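Local coordinates for protein purine nucleoside phosphorylase (Schistosoma mansoni, PDB 5KO5) that catalyses the reversible phosphorolysis of purine nucleosides to free base and pentose 1-phosphate, and here holds cytosine in its base pocket, at residues 128-134 with 239-245; 32-37 with 115-119; 192-198 with 216-222. All blocks are in the same frame, centred on the assembly; numbering follows the deposited sequence.

Contact 1. Residues 128-134 with 239-245; sequences SGDFVLI and AVSLIAN. With CYT (6-aminopyrimidin-2(1H)-one), chain B.
Gly129 and Asp130 together face the single residue Ile243, a G1 beta bulge: Gly129 N gives its hydrogen to Ile243 O (2.8 Å), and Ile243 N returns one to Asp130 O (2.8 Å, 176° at the hydrogen). Gly129, with a positive phi of 92°, takes the bulge position, and Ser128 and Gly129 have backbone angles like those at the centre of a type II turn. Beyond the bulge the chains run antiparallel, and Val132 with Ser241 is a hydrogen-bonded pair. The contact thereby joins strand 131-139 to strand 236-246 in the central mixed sheet of the phosphorylase superfamily fold. On the face carrying Phe131, ring atom CE1 meets Leu242 CD1 at 3.7 Å, and Leu133 lies alongside Val240, CD2 against CG2. On the other face Val132 CG2, set anti to its own carbonyl carbon, touches Ile243 CD1 at 3.7 Å. Ile134 reaches across with CD1, which sits 3.8 Å from Ala239 CB and 3.4 Å from Ser241 OG; that hydroxyl is hydrogen-bonded to Asn117. Near the C-terminal end of strand 236-246, beside Ser128, Asn245 uses OD1 to accept from N4 of cytosine (2.9 Å, 162°). The amide's ND2 bonds to Ser247 and Asp250, which should fix its rotation and present the oxygen to the base.

Contact 2. Residues 32-37 with 115-119; sequences ICGSGL and ITNLA. With CYT (6-aminopyrimidin-2(1H)-one), chain B; EDO (1,2-ethanediol), chain C.
Ile32 O takes the hydrogen of Thr116 N at 3.0 Å, and its residue pairs in parallel with Ile115, the last step at which strand 29-32 keeps company with strand 112-121. The CB of Cys33 leaves CA on the side away from the strand, yet CA and CB both stay close to Thr116 OG1. Gly34 N then bonds not to a carbonyl but to that hydroxyl, Thr116 OG1 (2.9 Å, 166° at the hydrogen). Thr116 holds OG1 between its backbone N and carbonyl carbon (chi1 60°), the rotation that brings it to the departing loop. Lacking a side chain, Gly34 can bring its CA to 4.1 Å from Asn117 CA. Ser35 N and Leu118 N both donate to O2 of an ethanediol, at 3.3 Å and 3.1 Å respectively. In purine nucleoside phosphorylases this glycine-rich loop helps bind phosphate, so the diol, probably from the crystallisation liquor, may occupy part of that site. From Gly34 to Leu37 the chain makes a type II turn, which swings Leu37 back over the strand. Its CD1 presses tightly on Leu118 CD2, 3.5 Å away, and the latter also lies near Ser35 O. A water links Leu37 O to Thr116 OG1 (2.8 Å from the hydroxyl), a second partner for that oxygen. Leu37, Thr116 and Leu118 are covered by helix 259-283, Ile32 and Ile115 pack on helix 224-232, and strand 236-246 flanks 115-119 through backbone bonds.

Contact 3. Residues 192-198 with 216-222; sequences GVYAFNG and CDVVGMS. With CYT (6-aminopyrimidin-2(1H)-one), chain B.
Gly220 O and Met221 CA lie in the plane of the Phe196 ring at its edge, as does a water joining Gly198 O to Met221 O; the Tyr194 ring has another water in plane at its edge, 2.7 Å from OH. Both rings project from strand 189-196, which with helix 205-213 and strand 218-220 forms a beta-alpha-beta unit whose parallel strands are neighbours here. Val218 CG2 approaches Tyr194 CD2 obliquely at 3.5 Å, the two side chains crossing at about a right angle. With CG anti to the backbone N (chi1 -179°), Tyr194 runs past Gly220, which has no side chain to obstruct it, and its OH accepts from Ser222 N (3.1 Å, 164°). That bond holds the chain just after strand 218-220 against the ring's hydroxyl. Met221, its chain extended, brings CE to 3.5 Å from O2 of cytosine, and Phe161 of a second subunit packs on it. Gly220 CA lies 3.4 Å from the same base oxygen. At the other end Val193 O is shared by the amides of Asp217 and Val218, and Asp217 OD2 takes the hydrogen of Val193 N on its anti lone pair at 2.8 Å.

How the contacts relate
All three contacts reach one mixed sheet, contact 2 through the end of strand 29-32, and all touch the bound cytosine. Contact 2 comes first in the chain and closes before the others begin; contact 3 falls within the sequence spanned by contact 1. The centres of contacts 1 and 2 lie about 10 Å apart. Those of contacts 1 and 3 are about 11 Å apart, and those of contacts 2 and 3 about 13 Å. Strand 112-121 pairs with both 236-246 and 218-220, while 131-139 pairs with 189-196. Tyr194 of contact 3 packs on both Ser241 of contact 1 and Asn117 of contact 2, tying the three together. Strands 112-121, 218-220 and 236-246, with Met221 just after 218-220, supply much of the base pocket.

Contact 1. Residues 128-134 with 239-245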
ATOM      1  N   SER A 128     -25.713 -12.203   4.989  1.00 22.16           N
ATOM      2  CA  SER A 128     -26.183 -10.827   5.074  0.54 19.69           C
ATOM      3  C   SER A 128     -27.025 -10.646   6.332  1.00 18.08           C
ATOM      4  O   SER A 128     -27.906 -11.466   6.625  1.00 20.52           O
ATOM      5  CB  SER A 128     -27.028 -10.518   3.837  0.54 20.91           C
ATOM      6  OG  SER A 128     -27.488  -9.181   3.839  0.54 20.31           O
ATOM      7  N   GLY A 129     -26.748  -9.580   7.081  1.00 19.16           N
ATOM      8  CA  GLY A 129     -27.444  -9.316   8.321  1.00 16.86           C
ATOM      9  C   GLY A 129     -26.784  -9.878   9.566  1.00 18.47           C
ATOM     10  O   GLY A 129     -27.269  -9.611  10.672  1.00 19.10           O
ATOM     11  N   ASP A 130     -25.704 -10.646   9.428  1.00 17.93           N
ATOM     12  CA  ASP A 130     -24.984 -11.142  10.592  1.00 19.04           C
ATOM     13  C   ASP A 130     -24.103 -10.038  11.170  1.00 16.61           C
ATOM     14  O   ASP A 130     -23.779  -9.053  10.506  1.00 18.05           O
ATOM     15  CB  ASP A 130     -24.087 -12.328  10.216  1.00 18.46           C
ATOM     16  CG  ASP A 130     -24.868 -13.621   9.966  1.00 20.39           C
ATOM     17  OD1 ASP A 130     -26.080 -13.687  10.268  1.00 22.55           O
ATOM     18  OD2 ASP A 130     -24.252 -14.591   9.471  1.00 23.68           O
ATOM     19  N   PHE A 131     -23.715 -10.215  12.429  1.00 18.44           N
ATOM     20  CA  PHE A 131     -22.777  -9.327  13.101  1.00 17.18           C
ATOM     21  C   PHE A 131     -21.483 -10.085  13.357  1.00 18.63           C
ATOM     22  O   PHE A 131     -21.509 -11.264  13.725  1.00 19.69           O
ATOM     23  CB  PHE A 131     -23.321  -8.855  14.449  1.00 19.70           C
ATOM     24  CG  PHE A 131     -24.625  -8.124  14.360  1.00 21.09           C
ATOM     25  CD1 PHE A 131     -24.690  -6.857  13.797  1.00 21.41           C
ATOM     26  CD2 PHE A 131     -25.783  -8.690  14.861  1.00 24.08           C
ATOM     27  CE1 PHE A 131     -25.903  -6.175  13.726  1.00 21.40           C
ATOM     28  CE2 PHE A 131     -26.992  -8.015  14.796  1.00 27.05           C
ATOM     29  CZ  PHE A 131     -27.048  -6.757  14.227  1.00 24.73           C
ATOM     30  N   VAL A 132     -20.352  -9.404  13.186  1.00 17.04           N
ATOM     31  CA  VAL A 132     -19.045  -9.978  13.495  1.00 16.52           C
ATOM     32  C   VAL A 132     -18.352  -9.117  14.544  1.00 17.32           C
ATOM     33  O   VAL A 132     -18.076  -7.932  14.305  1.00 15.57           O
ATOM     34  CB  VAL A 132     -18.181 -10.143  12.239  1.00 17.55           C
ATOM     35  CG1 VAL A 132     -16.810 -10.687  12.617  1.00 19.94           C
ATOM     36  CG2 VAL A 132     -18.876 -11.074  11.251  1.00 20.23           C
ATOM     37  N   LEU A 133     -18.093  -9.707  15.712  1.00 15.89           N
ATOM     38  CA  LEU A 133     -17.219  -9.081  16.696  1.00 17.13           C
ATOM     39  C   LEU A 133     -15.793  -9.180  16.175  1.00 15.39           C
ATOM     40  O   LEU A 133     -15.279 -10.281  15.962  1.00 17.31           O
ATOM     41  CB  LEU A 133     -17.342  -9.796  18.042  1.00 17.09           C
ATOM     42  CG  LEU A 133     -18.763  -9.957  18.580  1.00 20.05           C
ATOM     43  CD1 LEU A 133     -18.757 -10.741  19.884  1.00 18.37           C
ATOM     44  CD2 LEU A 133     -19.433  -8.601  18.760  1.00 22.49           C
ATOM     45  N   ILE A 134     -15.155  -8.043  15.946  1.00 15.54           N
ATOM     46  CA  ILE A 134     -13.822  -8.060  15.355  1.00 14.47           C
ATOM     47  C   ILE A 134     -12.797  -8.397  16.428  1.00 15.71           C
ATOM     48  O   ILE A 134     -12.751  -7.758  17.484  1.00 16.22           O
ATOM     49  CB  ILE A 134     -13.518  -6.724  14.668  1.00 12.87           C
ATOM     50  CG1 ILE A 134     -14.502  -6.528  13.519  1.00 15.35           C
ATOM     51  CG2 ILE A 134     -12.063  -6.712  14.149  1.00 14.85           C
ATOM     52  CD1 ILE A 134     -14.485  -5.135  12.938  1.00 20.24           C
ATOM     53  N   ALA A 239     -15.244  -3.334  18.284  1.00 15.12           N
ATOM     54  CA  ALA A 239     -15.596  -3.033  16.904  1.00 13.47           C
ATOM     55  C   ALA A 239     -16.470  -4.156  16.380  1.00 15.46           C
ATOM     56  O   ALA A 239     -16.112  -5.329  16.514  1.00 17.26           O
ATOM     57  CB  ALA A 239     -14.340  -2.911  16.038  1.00 15.02           C
ATOM     58  N   VAL A 240     -17.611  -3.800  15.785  1.00 16.66           N
ATOM     59  CA  VAL A 240     -18.588  -4.773  15.310  1.00 16.66           C
ATOM     60  C   VAL A 240     -18.908  -4.469  13.856  1.00 16.11           C
ATOM     61  O   VAL A 240     -19.270  -3.336  13.525  1.00 17.15           O
ATOM     62  CB  VAL A 240     -19.871  -4.731  16.161  1.00 15.92           C
ATOM     63  CG1 VAL A 240     -20.908  -5.710  15.610  1.00 21.15           C
ATOM     64  CG2 VAL A 240     -19.536  -5.032  17.614  1.00 18.59           C
ATOM     65  N   SER A 241     -18.770  -5.471  12.991  1.00 14.99           N
ATOM     66  CA  SER A 241     -19.160  -5.342  11.592  1.00 14.86           C
ATOM     67  C   SER A 241     -20.553  -5.914  11.381  1.00 15.00           C
ATOM     68  O   SER A 241     -20.870  -6.998  11.875  1.00 17.90           O
ATOM     69  CB  SER A 241     -18.214  -6.120  10.678  1.00 16.13           C
ATOM     70  OG  SER A 241     -16.958  -5.481  10.575  1.00 14.99           O
ATOM     71  N   LEU A 242     -21.380  -5.179  10.644  1.00 14.46           N
ATOM     72  CA  LEU A 242     -22.627  -5.713  10.117  1.00 17.13           C
ATOM     73  C   LEU A 242     -22.354  -6.202   8.701  1.00 16.76           C
ATOM     74  O   LEU A 242     -21.869  -5.438   7.864  1.00 14.53           O
ATOM     75  CB  LEU A 242     -23.705  -4.631  10.113  1.00 16.31           C
ATOM     76  CG  LEU A 242     -25.021  -4.974   9.402  1.00 16.11           C
ATOM     77  CD1 LEU A 242     -25.692  -6.192  10.024  1.00 17.75           C
ATOM     78  CD2 LEU A 242     -25.944  -3.776   9.452  1.00 21.51           C
ATOM     79  N   ILE A 243     -22.646  -7.473   8.440  1.00 15.67           N
ATOM     80  CA  ILE A 243     -22.337  -8.086   7.152  1.00 16.61           C
ATOM     81  C   ILE A 243     -23.407  -7.678   6.144  1.00 13.63           C
ATOM     82  O   ILE A 243     -24.581  -8.037   6.282  1.00 15.52           O
ATOM     83  CB  ILE A 243     -22.229  -9.612   7.269  1.00 15.94           C
ATOM     84  CG1 ILE A 243     -21.158  -9.998   8.308  1.00 17.50           C
ATOM     85  CG2 ILE A 243     -21.978 -10.230   5.904  1.00 18.44           C
ATOM     86  CD1 ILE A 243     -19.776  -9.392   8.028  1.00 17.52           C
ATOM     87  N   ALA A 244     -23.006  -6.922   5.120  1.00 13.30           N
ATOM     88  CA  ALA A 244     -23.960  -6.491   4.099  1.00 14.10           C
ATOM     89  C   ALA A 244     -24.259  -7.593   3.087  1.00 16.01           C
ATOM     90  O   ALA A 244     -25.362  -7.647   2.540  1.00 17.62           O
ATOM     91  CB  ALA A 244     -23.430  -5.253   3.373  1.00 16.67           C
ATOM     92  N   ASN A 245     -23.297  -8.473   2.838  1.00 16.07           N
ATOM     93  CA  ASN A 245     -23.385  -9.466   1.779  1.00 15.88           C
ATOM     94  C   ASN A 245     -22.232 -10.420   2.005  1.00 17.13           C
ATOM     95  O   ASN A 245     -21.269 -10.085   2.694  1.00 17.39           O
ATOM     96  CB  ASN A 245     -23.221  -8.804   0.405  1.00 14.44           C
ATOM     97  CG  ASN A 245     -21.825  -8.256   0.196  1.00 15.19           C
ATOM     98  OD1 ASN A 245     -21.417  -7.314   0.880  1.00 16.73           O
ATOM     99  ND2 ASN A 245     -21.071  -8.860  -0.721  1.00 15.48           N
TER
HETATM  100  N3  CYT B 301     -17.556  -4.167   1.323  1.00 13.97           N
HETATM  101  C4  CYT B 301     -18.799  -4.649   1.326  1.00 12.98           C
HETATM  102  N1  CYT B 301     -18.259  -2.429   2.783  1.00 18.03           N
HETATM  103  C2  CYT B 301     -17.255  -3.049   2.031  1.00 14.17           C
HETATM  104  O2  CYT B 301     -16.120  -2.561   2.006  1.00 13.76           O
HETATM  105  N4  CYT B 301     -19.037  -5.746   0.598  1.00 16.54           N
HETATM  106  C5  CYT B 301     -19.837  -4.038   2.095  1.00 17.36           C
HETATM  107  C6  CYT B 301     -19.523  -2.938   2.794  1.00 18.76           C
HETATM  108  O   HOH W   1     -13.970  -5.795  18.970  1.00 16.67           O

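Contact 2. Residues 32-37 with 115-119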
ATOM      1  N   ILE A  32     -18.338   5.630  17.313  1.00 16.03           N
ATOM      2  CA  ILE A  32     -18.242   5.943  15.893  1.00 16.08           C
ATOM      3  C   ILE A  32     -19.102   4.909  15.188  1.00 16.28           C
ATOM      4  O   ILE A  32     -18.925   3.705  15.399  1.00 17.84           O
ATOM      5  CB  ILE A  32     -16.783   5.888  15.400  1.00 15.48           C
ATOM      6  CG1 ILE A  32     -15.925   6.941  16.114  1.00 15.58           C
ATOM      7  CG2 ILE A  32     -16.707   6.060  13.893  1.00 20.18           C
ATOM      8  CD1 ILE A  32     -14.429   6.826  15.828  1.00 18.69           C
ATOM      9  N   CYS A  33     -20.065   5.367  14.403  1.00 21.22           N
ATOM     10  CA  CYS A  33     -21.111   4.493  13.889  1.00 19.75           C
ATOM     11  C   CYS A  33     -20.978   4.330  12.383  1.00 22.22           C
ATOM     12  O   CYS A  33     -20.608   5.274  11.670  1.00 23.91           O
ATOM     13  CB  CYS A  33     -22.492   5.057  14.219  1.00 23.10           C
ATOM     14  SG  CYS A  33     -22.761   5.294  15.984  1.00 29.95           S
ATOM     15  N   GLY A  34     -21.288   3.130  11.902  1.00 19.67           N
ATOM     16  CA  GLY A  34     -21.271   2.882  10.476  1.00 20.13           C
ATOM     17  C   GLY A  34     -22.422   3.570   9.761  1.00 21.21           C
ATOM     18  O   GLY A  34     -23.369   4.073  10.367  1.00 23.60           O
ATOM     19  N   SER A  35     -22.325   3.602   8.432  1.00 26.24           N
ATOM     20  CA  SER A  35     -23.336   4.272   7.626  0.54 31.25           C
ATOM     21  C   SER A  35     -24.689   3.600   7.814  1.00 26.26           C
ATOM     22  O   SER A  35     -24.798   2.370   7.752  1.00 24.94           O
ATOM     23  CB  SER A  35     -22.930   4.231   6.154  0.54 38.75           C
ATOM     24  OG  SER A  35     -22.565   2.916   5.770  0.54 37.73           O
ATOM     25  N   GLY A  36     -25.714   4.410   8.057  1.00 25.00           N
ATOM     26  CA  GLY A  36     -27.033   3.896   8.341  1.00 26.39           C
ATOM     27  C   GLY A  36     -27.204   3.328   9.732  1.00 25.69           C
ATOM     28  O   GLY A  36     -28.304   2.861  10.060  1.00 27.09           O
ATOM     29  N   LEU A  37     -26.164   3.363  10.561  1.00 23.88           N
ATOM     30  CA  LEU A  37     -26.185   2.792  11.904  1.00 23.32           C
ATOM     31  C   LEU A  37     -26.017   3.871  12.967  1.00 23.07           C
ATOM     32  O   LEU A  37     -25.522   3.602  14.062  1.00 25.38           O
ATOM     33  CB  LEU A  37     -25.095   1.735  12.060  1.00 21.70           C
ATOM     34  CG  LEU A  37     -25.078   0.649  10.991  1.00 22.42           C
ATOM     35  CD1 LEU A  37     -23.920  -0.305  11.251  1.00 23.68           C
ATOM     36  CD2 LEU A  37     -26.405  -0.088  10.983  1.00 26.19           C
ATOM     37  N   ILE A 115     -17.244   0.982  18.067  1.00 14.53           N
ATOM     38  CA  ILE A 115     -17.251   1.251  16.631  1.00 14.29           C
ATOM     39  C   ILE A 115     -18.134   0.231  15.927  1.00 18.46           C
ATOM     40  O   ILE A 115     -18.060  -0.968  16.211  1.00 18.14           O
ATOM     41  CB  ILE A 115     -15.825   1.165  16.053  1.00 13.94           C
ATOM     42  CG1 ILE A 115     -14.854   2.054  16.830  1.00 19.23           C
ATOM     43  CG2 ILE A 115     -15.830   1.548  14.573  1.00 18.18           C
ATOM     44  CD1 ILE A 115     -13.402   1.901  16.379  1.00 18.80           C
ATOM     45  N   THR A 116     -18.954   0.698  14.985  1.00 16.44           N
ATOM     46  CA  THR A 116     -19.648  -0.204  14.076  1.00 15.50           C
ATOM     47  C   THR A 116     -19.286   0.150  12.640  1.00 15.18           C
ATOM     48  O   THR A 116     -18.867   1.270  12.341  1.00 17.91           O
ATOM     49  CB  THR A 116     -21.180  -0.169  14.252  1.00 16.29           C
ATOM     50  OG1 THR A 116     -21.667   1.160  14.002  1.00 18.00           O
ATOM     51  CG2 THR A 116     -21.574  -0.603  15.661  1.00 19.18           C
ATOM     52  N   ASN A 117     -19.429  -0.831  11.751  1.00 14.49           N
ATOM     53  CA  ASN A 117     -19.182  -0.610  10.335  1.00 13.66           C
ATOM     54  C   ASN A 117     -20.032  -1.588   9.533  1.00 14.84           C
ATOM     55  O   ASN A 117     -20.594  -2.542  10.077  1.00 15.53           O
ATOM     56  CB  ASN A 117     -17.686  -0.720   9.982  1.00 14.20           C
ATOM     57  CG  ASN A 117     -17.113  -2.113  10.205  1.00 16.60           C
ATOM     58  OD1 ASN A 117     -17.572  -3.094   9.619  1.00 15.05           O
ATOM     59  ND2 ASN A 117     -16.080  -2.197  11.034  1.00 17.48           N
ATOM     60  N   LEU A 118     -20.140  -1.320   8.235  1.00 15.99           N
ATOM     61  CA  LEU A 118     -20.720  -2.255   7.279  1.00 15.46           C
ATOM     62  C   LEU A 118     -19.576  -2.916   6.524  1.00 16.34           C
ATOM     63  O   LEU A 118     -18.606  -2.250   6.144  1.00 16.53           O
ATOM     64  CB  LEU A 118     -21.639  -1.533   6.287  1.00 20.97           C
ATOM     65  CG  LEU A 118     -23.135  -1.404   6.593  1.00 30.74           C
ATOM     66  CD1 LEU A 118     -23.816  -2.766   6.670  1.00 32.70           C
ATOM     67  CD2 LEU A 118     -23.369  -0.629   7.856  1.00 30.08           C
ATOM     68  N   ALA A 119     -19.666  -4.229   6.329  1.00 15.11           N
ATOM     69  CA  ALA A 119     -18.541  -4.946   5.745  1.00 13.47           C
ATOM     70  C   ALA A 119     -19.025  -6.064   4.833  1.00 13.12           C
ATOM     71  O   ALA A 119     -20.171  -6.505   4.911  1.00 15.66           O
ATOM     72  CB  ALA A 119     -17.648  -5.544   6.845  1.00 15.88           C
TER
HETATM   73  N3  CYT B 301     -17.556  -4.167   1.323  1.00 13.97           N
HETATM   74  C4  CYT B 301     -18.799  -4.649   1.326  1.00 12.98           C
HETATM   75  N1  CYT B 301     -18.259  -2.429   2.783  1.00 18.03           N
HETATM   76  C2  CYT B 301     -17.255  -3.049   2.031  1.00 14.17           C
HETATM   77  O2  CYT B 301     -16.120  -2.561   2.006  1.00 13.76           O
HETATM   78  N4  CYT B 301     -19.037  -5.746   0.598  1.00 16.54           N
HETATM   79  C5  CYT B 301     -19.837  -4.038   2.095  1.00 17.36           C
HETATM   80  C6  CYT B 301     -19.523  -2.938   2.794  1.00 18.76           C
HETATM   81  C1  EDO C 302     -17.542   1.170   6.949  1.00 24.41           C
HETATM   82  O1  EDO C 302     -16.582   1.630   5.990  1.00 35.32           O
HETATM   83  C2  EDO C 302     -18.460   2.288   7.392  1.00 25.01           C
HETATM   84  O2  EDO C 302     -19.739   1.726   7.675  1.00 24.14           O
HETATM   85  O   HOH W   2     -24.099   1.632  15.309  1.00 27.89           O

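Contact 3. Residues 192-198 with 216-222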
ATOM      1  N   GLY A 192     -14.438 -12.593  14.189  1.00 16.39           N
ATOM      2  CA  GLY A 192     -13.612 -12.777  13.013  1.00 17.56           C
ATOM      3  C   GLY A 192     -12.568 -11.699  12.834  1.00 16.35           C
ATOM      4  O   GLY A 192     -12.521 -10.701  13.564  1.00 16.31           O
ATOM      5  N   VAL A 193     -11.743 -11.921  11.815  1.00 15.34           N
ATOM      6  CA  VAL A 193     -10.631 -11.045  11.460  1.00 14.62           C
ATOM      7  C   VAL A 193     -11.079 -10.111  10.343  1.00 17.18           C
ATOM      8  O   VAL A 193     -11.646 -10.560   9.336  1.00 16.11           O
ATOM      9  CB  VAL A 193      -9.421 -11.877  11.001  1.00 16.00           C
ATOM     10  CG1 VAL A 193      -8.309 -10.971  10.447  1.00 15.92           C
ATOM     11  CG2 VAL A 193      -8.907 -12.739  12.141  1.00 17.99           C
ATOM     12  N   TYR A 194     -10.801  -8.818  10.506  1.00 14.36           N
ATOM     13  CA  TYR A 194     -11.219  -7.775   9.569  1.00 14.23           C
ATOM     14  C   TYR A 194     -10.059  -7.384   8.656  1.00 13.75           C
ATOM     15  O   TYR A 194      -8.997  -6.963   9.130  1.00 14.45           O
ATOM     16  CB  TYR A 194     -11.686  -6.559  10.371  1.00 14.12           C
ATOM     17  CG  TYR A 194     -12.194  -5.358   9.600  1.00 14.85           C
ATOM     18  CD1 TYR A 194     -11.314  -4.392   9.124  1.00 13.35           C
ATOM     19  CD2 TYR A 194     -13.563  -5.148   9.432  1.00 15.31           C
ATOM     20  CE1 TYR A 194     -11.780  -3.274   8.457  1.00 13.79           C
ATOM     21  CE2 TYR A 194     -14.044  -4.028   8.764  1.00 13.32           C
ATOM     22  CZ  TYR A 194     -13.145  -3.100   8.280  1.00 13.01           C
ATOM     23  OH  TYR A 194     -13.606  -1.985   7.635  1.00 13.95           O
ATOM     24  N   ALA A 195     -10.262  -7.494   7.347  1.00 12.72           N
ATOM     25  CA  ALA A 195      -9.281  -6.983   6.397  1.00 12.49           C
ATOM     26  C   ALA A 195      -9.647  -5.554   6.041  1.00 12.05           C
ATOM     27  O   ALA A 195     -10.784  -5.289   5.649  1.00 12.89           O
ATOM     28  CB  ALA A 195      -9.286  -7.814   5.117  1.00 14.47           C
ATOM     29  N   PHE A 196      -8.671  -4.644   6.141  1.00 11.52           N
ATOM     30  CA  PHE A 196      -8.868  -3.244   5.773  1.00 11.56           C
ATOM     31  C   PHE A 196      -8.451  -3.070   4.316  1.00 11.37           C
ATOM     32  O   PHE A 196      -7.264  -3.175   3.986  1.00 11.92           O
ATOM     33  CB  PHE A 196      -8.050  -2.360   6.712  1.00 12.15           C
ATOM     34  CG  PHE A 196      -8.133  -0.870   6.436  1.00 10.15           C
ATOM     35  CD1 PHE A 196      -9.207  -0.292   5.750  1.00 10.69           C
ATOM     36  CD2 PHE A 196      -7.105  -0.038   6.882  1.00 11.71           C
ATOM     37  CE1 PHE A 196      -9.240   1.085   5.514  1.00 10.74           C
ATOM     38  CE2 PHE A 196      -7.139   1.346   6.649  1.00 11.74           C
ATOM     39  CZ  PHE A 196      -8.223   1.909   5.971  1.00 10.37           C
ATOM     40  N   ASN A 197      -9.452  -2.871   3.445  1.00 11.31           N
ATOM     41  CA  ASN A 197      -9.277  -2.432   2.060  1.00 10.54           C
ATOM     42  C   ASN A 197      -9.423  -0.922   2.032  1.00 10.37           C
ATOM     43  O   ASN A 197     -10.482  -0.394   2.370  1.00 11.02           O
ATOM     44  CB  ASN A 197     -10.388  -3.050   1.209  1.00 10.05           C
ATOM     45  CG  ASN A 197     -10.503  -2.422  -0.169  1.00 10.22           C
ATOM     46  OD1 ASN A 197      -9.515  -1.934  -0.721  1.00 12.09           O
ATOM     47  ND2 ASN A 197     -11.713  -2.452  -0.745  1.00 12.54           N
ATOM     48  N   GLY A 198      -8.361  -0.217   1.655  1.00  9.96           N
ATOM     49  CA  GLY A 198      -8.442   1.232   1.620  1.00 10.61           C
ATOM     50  C   GLY A 198      -9.641   1.753   0.846  1.00 10.20           C
ATOM     51  O   GLY A 198     -10.209   2.783   1.199  1.00 12.02           O
ATOM     52  N   CYS A 216      -8.872 -14.111   6.237  1.00 32.32           N
ATOM     53  CA  CYS A 216      -9.762 -12.998   6.551  0.92 26.70           C
ATOM     54  C   CYS A 216     -11.218 -13.441   6.584  1.00 20.72           C
ATOM     55  O   CYS A 216     -11.681 -14.189   5.721  1.00 19.78           O
ATOM     56  CB  CYS A 216      -9.625 -11.896   5.505  0.92 39.05           C
ATOM     57  SG  CYS A 216      -7.977 -11.226   5.312  0.92 48.65           S
ATOM     58  N   ASP A 217     -11.951 -12.946   7.575  1.00 16.59           N
ATOM     59  CA  ASP A 217     -13.368 -13.257   7.701  1.00 15.48           C
ATOM     60  C   ASP A 217     -14.282 -12.195   7.116  1.00 16.31           C
ATOM     61  O   ASP A 217     -15.354 -12.543   6.612  1.00 15.28           O
ATOM     62  CB  ASP A 217     -13.727 -13.487   9.171  1.00 17.18           C
ATOM     63  CG  ASP A 217     -12.942 -14.641   9.769  1.00 18.74           C
ATOM     64  OD1 ASP A 217     -13.144 -15.776   9.290  1.00 23.92           O
ATOM     65  OD2 ASP A 217     -12.116 -14.433  10.677  1.00 18.36           O
ATOM     66  N   VAL A 218     -13.905 -10.915   7.200  1.00 14.58           N
ATOM     67  CA  VAL A 218     -14.704  -9.799   6.702  1.00 14.33           C
ATOM     68  C   VAL A 218     -13.751  -8.785   6.081  1.00 13.40           C
ATOM     69  O   VAL A 218     -12.554  -8.780   6.372  1.00 14.36           O
ATOM     70  CB  VAL A 218     -15.582  -9.124   7.787  1.00 19.60           C
ATOM     71  CG1 VAL A 218     -16.387 -10.155   8.565  1.00 18.45           C
ATOM     72  CG2 VAL A 218     -14.741  -8.316   8.737  1.00 21.99           C
ATOM     73  N   VAL A 219     -14.285  -7.934   5.205  1.00 12.67           N
ATOM     74  CA  VAL A 219     -13.488  -6.883   4.568  1.00 11.87           C
ATOM     75  C   VAL A 219     -14.282  -5.581   4.567  1.00 13.08           C
ATOM     76  O   VAL A 219     -15.499  -5.577   4.338  1.00 13.69           O
ATOM     77  CB  VAL A 219     -13.026  -7.290   3.147  1.00 11.26           C
ATOM     78  CG1 VAL A 219     -14.215  -7.561   2.221  1.00 15.49           C
ATOM     79  CG2 VAL A 219     -12.108  -6.228   2.540  1.00 13.71           C
ATOM     80  N   GLY A 220     -13.602  -4.470   4.842  1.00 11.72           N
ATOM     81  CA  GLY A 220     -14.267  -3.184   4.762  1.00 12.03           C
ATOM     82  C   GLY A 220     -13.241  -2.083   4.656  1.00 13.01           C
ATOM     83  O   GLY A 220     -12.035  -2.335   4.627  1.00 12.33           O
ATOM     84  N   MET A 221     -13.742  -0.845   4.638  1.00 12.06           N
ATOM     85  CA  MET A 221     -12.946   0.321   4.262  1.00 11.49           C
ATOM     86  C   MET A 221     -12.729   1.297   5.415  1.00 12.84           C
ATOM     87  O   MET A 221     -12.420   2.472   5.183  1.00 13.24           O
ATOM     88  CB  MET A 221     -13.575   1.051   3.076  1.00 12.25           C
ATOM     89  CG  MET A 221     -13.875   0.180   1.882  1.00 15.92           C
ATOM     90  SD  MET A 221     -14.743   1.136   0.625  1.00 12.90           S
ATOM     91  CE  MET A 221     -15.252  -0.198  -0.462  1.00 13.98           C
ATOM     92  N   SER A 222     -12.873   0.846   6.651  1.00 12.57           N
ATOM     93  CA  SER A 222     -12.811   1.785   7.760  1.00 13.78           C
ATOM     94  C   SER A 222     -12.229   1.069   8.966  1.00 13.47           C
ATOM     95  O   SER A 222     -11.635  -0.007   8.843  1.00 13.12           O
ATOM     96  CB  SER A 222     -14.214   2.332   8.069  1.00 18.34           C
ATOM     97  OG  SER A 222     -15.019   1.314   8.625  1.00 17.75           O
TER
HETATM   98  N3  CYT B 301     -17.556  -4.167   1.323  1.00 13.97           N
HETATM   99  C4  CYT B 301     -18.799  -4.649   1.326  1.00 12.98           C
HETATM  100  N1  CYT B 301     -18.259  -2.429   2.783  1.00 18.03           N
HETATM  101  C2  CYT B 301     -17.255  -3.049   2.031  1.00 14.17           C
HETATM  102  O2  CYT B 301     -16.120  -2.561   2.006  1.00 13.76           O
HETATM  103  N4  CYT B 301     -19.037  -5.746   0.598  1.00 16.54           N
HETATM  104  C5  CYT B 301     -19.837  -4.038   2.095  1.00 17.36           C
HETATM  105  C6  CYT B 301     -19.523  -2.938   2.794  1.00 18.76           C
HETATM  106  O   HOH W   3     -16.186  -1.490   7.126  1.00 18.08           O
HETATM  107  O   HOH W   4     -10.534   4.066   3.645  1.00 12.47           O